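EmGH1 (Erythrobacter marinus, PDB 5Z87) probably hydrolyses beta-glucosidic bonds as a family 3 glycoside hydrolase, releasing glucose from the ends of beta-linked glucosides. Local coordinates at residues P83-G88 / Q113-R118; E724-Q729 / F743-E748; I766-G771 / Q778-T783. All blocks are in the same frame, centred on the assembly; numbering follows the deposited sequence.

Contact 1 (P83-G88 / Q113-R118). With EDO (1,2-ethanediol), chain M.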
# COMPACT_ATOMS: atom_id res chain seq x y z
N PRO A 83 -31.41 -20.42 -25.28
CA PRO A 83 -32.20 -20.14 -26.49
C PRO A 83 -31.71 -18.98 -27.35
O PRO A 83 -31.99 -19.00 -28.56
CB PRO A 83 -33.60 -19.88 -25.93
CG PRO A 83 -33.64 -20.76 -24.69
CD PRO A 83 -32.27 -20.62 -24.09
N TYR A 84 -31.00 -17.99 -26.80
CA TYR A 84 -30.51 -16.90 -27.65
C TYR A 84 -29.64 -17.39 -28.81
O TYR A 84 -29.48 -16.65 -29.78
CB TYR A 84 -29.69 -15.88 -26.83
CG TYR A 84 -28.28 -16.35 -26.50
CD1 TYR A 84 -27.23 -16.20 -27.41
CD2 TYR A 84 -27.99 -16.93 -25.27
CE1 TYR A 84 -25.96 -16.63 -27.11
CE2 TYR A 84 -26.72 -17.37 -24.96
CZ TYR A 84 -25.71 -17.21 -25.88
OH TYR A 84 -24.45 -17.64 -25.56
N PHE A 85 -29.04 -18.57 -28.70
CA PHE A 85 -28.13 -19.04 -29.74
C PHE A 85 -28.85 -19.31 -31.05
O PHE A 85 -28.21 -19.39 -32.10
CB PHE A 85 -27.39 -20.29 -29.26
CG PHE A 85 -26.25 -20.72 -30.16
CD1 PHE A 85 -25.23 -19.83 -30.49
CD2 PHE A 85 -26.20 -22.01 -30.66
CE1 PHE A 85 -24.20 -20.22 -31.32
CE2 PHE A 85 -25.17 -22.41 -31.50
CZ PHE A 85 -24.17 -21.52 -31.83
N ALA A 86 -30.18 -19.42 -31.02
CA ALA A 86 -30.95 -19.45 -32.26
C ALA A 86 -30.66 -18.24 -33.14
O ALA A 86 -30.84 -18.32 -34.36
CB ALA A 86 -32.44 -19.55 -31.94
N HIS A 87 -30.18 -17.14 -32.56
CA HIS A 87 -29.83 -15.94 -33.32
C HIS A 87 -28.33 -15.72 -33.42
O HIS A 87 -27.89 -14.61 -33.70
CB HIS A 87 -30.50 -14.72 -32.69
CG HIS A 87 -31.89 -14.99 -32.23
ND1 HIS A 87 -32.93 -15.25 -33.10
CD2 HIS A 87 -32.42 -15.06 -30.98
CE1 HIS A 87 -34.04 -15.46 -32.42
NE2 HIS A 87 -33.76 -15.36 -31.13
N GLY A 88 -27.53 -16.76 -33.19
CA GLY A 88 -26.10 -16.55 -33.24
C GLY A 88 -25.53 -16.20 -31.88
O GLY A 88 -26.11 -16.56 -30.85
N GLN A 113 -19.66 -22.04 -39.11
CA GLN A 113 -20.76 -22.40 -40.01
C GLN A 113 -22.04 -22.65 -39.23
O GLN A 113 -23.12 -22.25 -39.66
CB GLN A 113 -20.36 -23.65 -40.83
CG GLN A 113 -21.22 -23.98 -42.04
CD GLN A 113 -20.67 -25.19 -42.84
OE1 GLN A 113 -19.56 -25.14 -43.39
NE2 GLN A 113 -21.45 -26.27 -42.89
N GLU A 114 -21.93 -23.27 -38.05
CA GLU A 114 -23.08 -23.42 -37.16
C GLU A 114 -23.59 -22.07 -36.68
O GLU A 114 -24.80 -21.87 -36.51
CB GLU A 114 -22.71 -24.27 -35.95
CG GLU A 114 -22.31 -25.67 -36.27
CD GLU A 114 -23.50 -26.57 -36.57
OE1 GLU A 114 -24.66 -26.10 -36.40
OE2 GLU A 114 -23.27 -27.73 -36.96
N VAL A 115 -22.68 -21.14 -36.42
CA VAL A 115 -23.08 -19.82 -35.96
C VAL A 115 -23.75 -19.06 -37.10
O VAL A 115 -24.85 -18.52 -36.95
CB VAL A 115 -21.87 -19.05 -35.42
CG1 VAL A 115 -22.24 -17.63 -35.05
CG2 VAL A 115 -21.25 -19.80 -34.24
N VAL A 116 -23.09 -19.02 -38.25
CA VAL A 116 -23.56 -18.22 -39.38
C VAL A 116 -24.90 -18.75 -39.89
O VAL A 116 -25.78 -17.98 -40.30
CB VAL A 116 -22.47 -18.21 -40.48
CG1 VAL A 116 -23.07 -18.04 -41.88
CG2 VAL A 116 -21.44 -17.11 -40.19
N SER A 117 -25.10 -20.06 -39.83
CA SER A 117 -26.35 -20.64 -40.29
C SER A 117 -27.52 -20.28 -39.38
O SER A 117 -28.67 -20.45 -39.78
CB SER A 117 -26.24 -22.16 -40.37
OG SER A 117 -26.21 -22.67 -39.05
N ARG A 118 -27.25 -19.82 -38.16
CA ARG A 118 -28.31 -19.46 -37.24
C ARG A 118 -28.69 -17.98 -37.34
O ARG A 118 -29.85 -17.64 -37.12
CB ARG A 118 -27.91 -19.81 -35.81
CG ARG A 118 -28.19 -21.27 -35.46
CD ARG A 118 -27.26 -21.80 -34.37
NE ARG A 118 -27.76 -23.05 -33.81
CZ ARG A 118 -27.31 -24.25 -34.15
NH1 ARG A 118 -27.84 -25.34 -33.60
NH2 ARG A 118 -26.33 -24.37 -35.03
C1 EDO M . -31.23 -19.72 -42.11
O1 EDO M . -30.92 -18.88 -40.99
C2 EDO M . -31.58 -21.13 -41.65
O2 EDO M . -32.66 -21.63 -42.45
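Phe85 and Arg118 are laid flat against each other where the end of helix 101-116 meets the 3-10 turn 83-86, in the N-terminal domain of family 3 glycoside hydrolases, whose family belongs to the TIM-barrel clan. The guanidinium and the phenyl plane are only 22° apart, but the overlap is offset: Phe85 CE2 lies over one face of the guanidinium near its rim, 3.5 Å from Arg118 NE. Lower down the same side chain, Arg118 CD sits over the ring face, 4.0 Å from the centroid of Phe85, in a CH-pi contact. The aromatic group reaches this place because its CG is anti to the backbone N (chi1 -170°), which brings the end of the ring close to Arg118, although the bond to CB points past the helix. Val115 approaches differently, with CG2 at the ring edge, 4.2 Å from Phe85 CZ, and the two side chains crossing at about a right angle.

What keeps the guanidinium in this attitude is a set of polar partners. Glu79, on helix 75-81, forms a salt bridge with Arg118 NE, while Phe78 of that helix meets Phe85 edge-to-face. Arg118 NH2 is gripped twice by Glu114, through a salt bridge of 2.8 Å to Glu114 OE1 and a nearly straight bond (172°) to Glu114 O, both partners lying in the guanidinium plane. That carbonyl oxygen also accepts from Ser117 OG at 3.0 Å, and its two donors, Arg118 NH2 and Ser117 OG, arrive from opposite faces of the carbonyl plane.

Contact 2 (E724-Q729 / F743-E748)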
# COMPACT_ATOMS: atom_id res chain seq x y z
N GLU A 724 10.79 11.19 -13.89
CA GLU A 724 9.79 10.53 -14.72
C GLU A 724 10.40 10.24 -16.08
O GLU A 724 10.78 11.19 -16.79
CB GLU A 724 8.54 11.40 -14.92
CG GLU A 724 8.28 12.38 -13.81
CD GLU A 724 6.94 13.08 -13.97
OE1 GLU A 724 6.89 14.31 -13.74
OE2 GLU A 724 5.95 12.39 -14.30
N MET A 725 10.48 8.97 -16.46
CA MET A 725 11.02 8.64 -17.77
C MET A 725 10.15 9.22 -18.88
O MET A 725 8.91 9.11 -18.85
CB MET A 725 11.14 7.13 -17.94
CG MET A 725 11.46 6.73 -19.38
SD MET A 725 11.91 4.98 -19.55
CE MET A 725 13.67 5.06 -19.20
N ARG A 726 10.79 9.87 -19.85
CA ARG A 726 10.12 10.44 -21.00
C ARG A 726 10.68 9.97 -22.33
O ARG A 726 10.11 10.31 -23.37
CB ARG A 726 10.15 11.98 -20.94
CG ARG A 726 9.29 12.58 -19.83
CD ARG A 726 7.84 12.21 -20.08
NE ARG A 726 6.90 12.79 -19.11
CZ ARG A 726 6.45 12.14 -18.04
NH1 ARG A 726 6.88 10.92 -17.78
NH2 ARG A 726 5.58 12.72 -17.22
N GLY A 727 11.78 9.20 -22.34
CA GLY A 727 12.30 8.64 -23.58
C GLY A 727 13.36 7.59 -23.31
O GLY A 727 13.95 7.53 -22.23
N PHE A 728 13.57 6.74 -24.31
CA PHE A 728 14.70 5.82 -24.29
C PHE A 728 15.07 5.44 -25.72
O PHE A 728 14.25 5.51 -26.64
CB PHE A 728 14.42 4.57 -23.45
CG PHE A 728 13.37 3.66 -24.03
CD1 PHE A 728 13.65 2.83 -25.11
CD2 PHE A 728 12.10 3.62 -23.46
CE1 PHE A 728 12.67 1.99 -25.63
CE2 PHE A 728 11.12 2.77 -23.97
CZ PHE A 728 11.41 1.95 -25.06
N GLN A 729 16.31 4.98 -25.88
CA GLN A 729 16.83 4.58 -27.18
C GLN A 729 17.92 3.54 -26.98
O GLN A 729 18.96 3.85 -26.41
CB GLN A 729 17.38 5.79 -27.93
CG GLN A 729 17.88 5.48 -29.33
CD GLN A 729 16.83 4.81 -30.18
OE1 GLN A 729 15.85 5.44 -30.58
NE2 GLN A 729 17.01 3.51 -30.44
N PHE A 743 16.58 13.20 -28.74
CA PHE A 743 15.23 13.10 -28.20
C PHE A 743 14.48 14.40 -28.47
O PHE A 743 15.07 15.47 -28.66
CB PHE A 743 15.24 12.84 -26.69
CG PHE A 743 15.92 11.56 -26.28
CD1 PHE A 743 15.24 10.36 -26.32
CD2 PHE A 743 17.23 11.57 -25.83
CE1 PHE A 743 15.85 9.18 -25.93
CE2 PHE A 743 17.84 10.39 -25.44
CZ PHE A 743 17.15 9.20 -25.49
N GLU A 744 13.16 14.32 -28.43
CA GLU A 744 12.36 15.53 -28.52
C GLU A 744 11.24 15.46 -27.49
O GLU A 744 10.52 14.46 -27.41
CB GLU A 744 11.78 15.74 -29.93
CG GLU A 744 11.34 17.19 -30.18
CD GLU A 744 10.91 17.47 -31.62
OE1 GLU A 744 9.70 17.54 -31.87
OE2 GLU A 744 11.80 17.64 -32.49
N LEU A 745 11.11 16.52 -26.70
CA LEU A 745 10.11 16.62 -25.65
C LEU A 745 9.13 17.73 -25.98
O LEU A 745 9.46 18.69 -26.68
CB LEU A 745 10.77 16.87 -24.29
CG LEU A 745 11.59 15.69 -23.81
CD1 LEU A 745 12.34 16.05 -22.56
CD2 LEU A 745 10.66 14.53 -23.57
N GLY A 746 7.91 17.61 -25.46
CA GLY A 746 6.91 18.63 -25.65
C GLY A 746 5.95 18.78 -24.48
O GLY A 746 6.15 18.23 -23.39
N PRO A 747 4.86 19.53 -24.72
CA PRO A 747 3.88 19.80 -23.65
C PRO A 747 3.36 18.56 -22.94
O PRO A 747 3.15 18.57 -21.73
CB PRO A 747 2.74 20.51 -24.40
CG PRO A 747 3.40 21.13 -25.58
CD PRO A 747 4.48 20.16 -26.00
N GLU A 748 3.10 17.49 -23.69
CA GLU A 748 2.62 16.25 -23.10
C GLU A 748 3.67 15.62 -22.21
O GLU A 748 3.33 14.78 -21.37
CB GLU A 748 2.19 15.26 -24.19
CG GLU A 748 3.37 14.60 -24.92
CD GLU A 748 3.93 15.41 -26.11
OE1 GLU A 748 3.72 16.65 -26.18
OE2 GLU A 748 4.60 14.79 -26.98
O HOH W 1 3.21 14.13 -18.38
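Arg726 packs on Leu745, and the Phe743 ring on the backbone of Gly727 and Phe728, between strands 724-733 and 738-745, which belong to different sheets of the fibronectin type III-like domain. The short strand segments run 8.0 Å apart at closest approach with their directions 150° apart, so side chains rather than backbone hydrogen bonds fill the space between them, as in a beta sandwich.

The apolar part comes first. Leu745 CD2 meets Arg726 CB at 3.7 Å, so it is the aliphatic root of the arginine that packs on the leucine. Farther along, the Phe743 ring is directed at the opposing backbone: its CE1 comes within 3.7 Å of Phe728 N, and CZ lies 4.2 Å from Gln729 CB. Gly727 leaves room for this ring, since a beta carbon there would stand only 3.1 Å from Phe743 CD1. Arg726 and Gly727 both face Leu709 on strand 703-713, forming a classic beta bulge.

The polar part belongs to the far end of Arg726. Its chain turns at chi2 (-62°), which swings the guanidinium back beside its own strand. There Arg726 NH1 donates to Met725 O at 2.9 Å, from above the carbonyl plane, while Arg726 NH2 forms a salt bridge of 3.0 Å with Glu724 OE2, weak as a hydrogen bond. Arg726 NE is hydrogen-bonded to Asp749 O. A water bridges the segments, accepting weakly from Arg726 NH2 and donating to Glu748 O.

The chemistry implies a division of labour within one residue: the CB of Arg726 packs on Leu745, while its charge is kept at the margin, where Glu724, itself shared with Arg720, probably offsets part of it.

Contact 3 (I766-G771 / Q778-T783)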
# COMPACT_ATOMS: atom_id res chain seq x y z
N ILE A 766 12.24 22.91 -15.53
CA ILE A 766 12.25 21.47 -15.75
C ILE A 766 13.69 21.01 -15.71
O ILE A 766 14.55 21.61 -16.36
CB ILE A 766 11.60 21.08 -17.09
CG1 ILE A 766 10.21 21.72 -17.24
CG2 ILE A 766 11.58 19.56 -17.21
CD1 ILE A 766 9.12 21.08 -16.35
N VAL A 767 13.96 19.96 -14.93
CA VAL A 767 15.25 19.30 -14.92
C VAL A 767 15.18 18.15 -15.91
O VAL A 767 14.24 17.35 -15.87
CB VAL A 767 15.61 18.79 -13.51
CG1 VAL A 767 17.05 18.23 -13.49
CG2 VAL A 767 15.47 19.89 -12.49
N ILE A 768 16.13 18.09 -16.84
CA ILE A 768 16.20 17.03 -17.84
C ILE A 768 17.40 16.17 -17.51
O ILE A 768 18.50 16.69 -17.31
CB ILE A 768 16.29 17.60 -19.27
CG1 ILE A 768 15.00 18.32 -19.65
CG2 ILE A 768 16.58 16.50 -20.26
CD1 ILE A 768 15.12 19.14 -20.90
N MET A 769 17.19 14.86 -17.41
CA MET A 769 18.21 13.93 -16.96
C MET A 769 18.41 12.82 -17.98
O MET A 769 17.47 12.41 -18.66
CB MET A 769 17.85 13.32 -15.60
CG MET A 769 17.74 14.35 -14.47
SD MET A 769 16.69 13.75 -13.13
CE MET A 769 15.09 14.21 -13.76
N ALA A 770 19.65 12.34 -18.09
CA ALA A 770 19.97 11.27 -19.03
C ALA A 770 21.11 10.42 -18.48
O ALA A 770 21.99 10.91 -17.78
CB ALA A 770 20.33 11.83 -20.41
N GLY A 771 21.08 9.14 -18.82
CA GLY A 771 22.07 8.21 -18.34
C GLY A 771 21.67 6.79 -18.70
O GLY A 771 20.64 6.55 -19.34
N GLN A 778 23.15 12.43 -15.53
CA GLN A 778 23.56 13.82 -15.52
C GLN A 778 22.38 14.66 -16.00
O GLN A 778 21.40 14.13 -16.54
CB GLN A 778 24.79 14.06 -16.39
CG GLN A 778 26.02 13.29 -15.94
CD GLN A 778 27.25 13.61 -16.78
OE1 GLN A 778 27.47 13.02 -17.83
NE2 GLN A 778 28.05 14.56 -16.32
N GLU A 779 22.44 15.96 -15.77
CA GLU A 779 21.25 16.77 -15.92
C GLU A 779 21.56 18.13 -16.51
O GLU A 779 22.71 18.59 -16.54
CB GLU A 779 20.51 16.92 -14.58
CG GLU A 779 21.36 17.45 -13.44
CD GLU A 779 20.56 17.70 -12.17
OE1 GLU A 779 20.40 18.87 -11.79
OE2 GLU A 779 20.08 16.71 -11.55
N THR A 780 20.51 18.77 -17.00
CA THR A 780 20.53 20.15 -17.45
C THR A 780 19.16 20.73 -17.14
O THR A 780 18.20 19.99 -16.91
CB THR A 780 20.85 20.25 -18.95
OG1 THR A 780 21.02 21.62 -19.31
CG2 THR A 780 19.71 19.62 -19.79
N ARG A 781 19.07 22.05 -17.11
CA ARG A 781 17.86 22.72 -16.66
C ARG A 781 17.33 23.66 -17.73
O ARG A 781 18.08 24.49 -18.26
CB ARG A 781 18.11 23.48 -15.37
CG ARG A 781 18.25 22.58 -14.19
CD ARG A 781 18.75 23.33 -12.99
NE ARG A 781 18.33 22.67 -11.77
CZ ARG A 781 18.89 21.56 -11.31
NH1 ARG A 781 19.91 21.02 -11.96
NH2 ARG A 781 18.44 21.01 -10.19
N ILE A 782 16.04 23.56 -18.01
CA ILE A 782 15.37 24.50 -18.90
C ILE A 782 14.24 25.18 -18.14
O ILE A 782 13.80 24.73 -17.07
CB ILE A 782 14.84 23.81 -20.17
CG1 ILE A 782 13.78 22.78 -19.78
CG2 ILE A 782 16.00 23.17 -20.94
CD1 ILE A 782 12.50 22.90 -20.58
N THR A 783 13.76 26.29 -18.71
CA THR A 783 12.65 27.05 -18.15
C THR A 783 11.52 27.09 -19.17
O THR A 783 11.75 27.36 -20.35
CB THR A 783 13.09 28.47 -17.79
OG1 THR A 783 14.10 28.40 -16.78
CG2 THR A 783 11.93 29.29 -17.27
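Val767 and Arg781 form a non-hydrogen-bonded pair in the antiparallel beta hairpin of strands 764-771 and 778-784. On either side of them the backbone polar groups are matched in reciprocal pairs. Ile766 N gives a bond of 2.8 Å to Ile782 O, and Ile766 O accepts from Ile782 N. Ile768 and Thr780 repeat the exchange, with Ile768 N reaching Thr780 O at 2.8 Å and 175°, and Ala770 and Gln778 complete a third pair. Between them CA-H...O contacts supplement the carbonyls: Glu779 CA lies 3.1 Å from Ile768 O.

Val767 holds CG1 anti to the backbone N (chi1 -174°) and CG2 beside it, which sets CG2 over one face of the Arg781 guanidinium, 3.9 Å from Arg781 NH2. With an alanine in its place, the methyl over the guanidinium face goes, and Arg781 would probably be freer to turn. Ile768 CD1, on the other face of the sheet, packs at 4.0 Å against Ile782 CG1.

The outward N-H and C=O groups of strand 764-771 turn to strand 703-713, where Val767 pairs with Arg712 and Met769 with Tyr710. Strand 778-784 is bordered across its other edge by strand 682-683 through Thr783, while Ile768 and Ile782 face Leu689 of strand 689-697 in the opposing sheet.

How the contacts relate
Contacts 2 and 3 illustrate two ways of joining strands in one fibronectin type III-like fold: contact 3 pairs neighbours within a sheet, whereas contact 2 spans two sheets. Their centres are about 11 Å apart and their nearest atoms about 4 Å, without touching; strand 703-713 lies between strands 724-733 and 764-771 and pairs with both. That strand also supplies Asp713, a magnesium ligand, whose side chain is about 4 Å from that of Ile766 and about 8 Å from that of Arg726. Contact 1 stands apart in the N-terminal domain, its centre about 50 Å from contact 2 and about 61 Å from contact 3, and it lies away from the pocket that holds dithiothreitol.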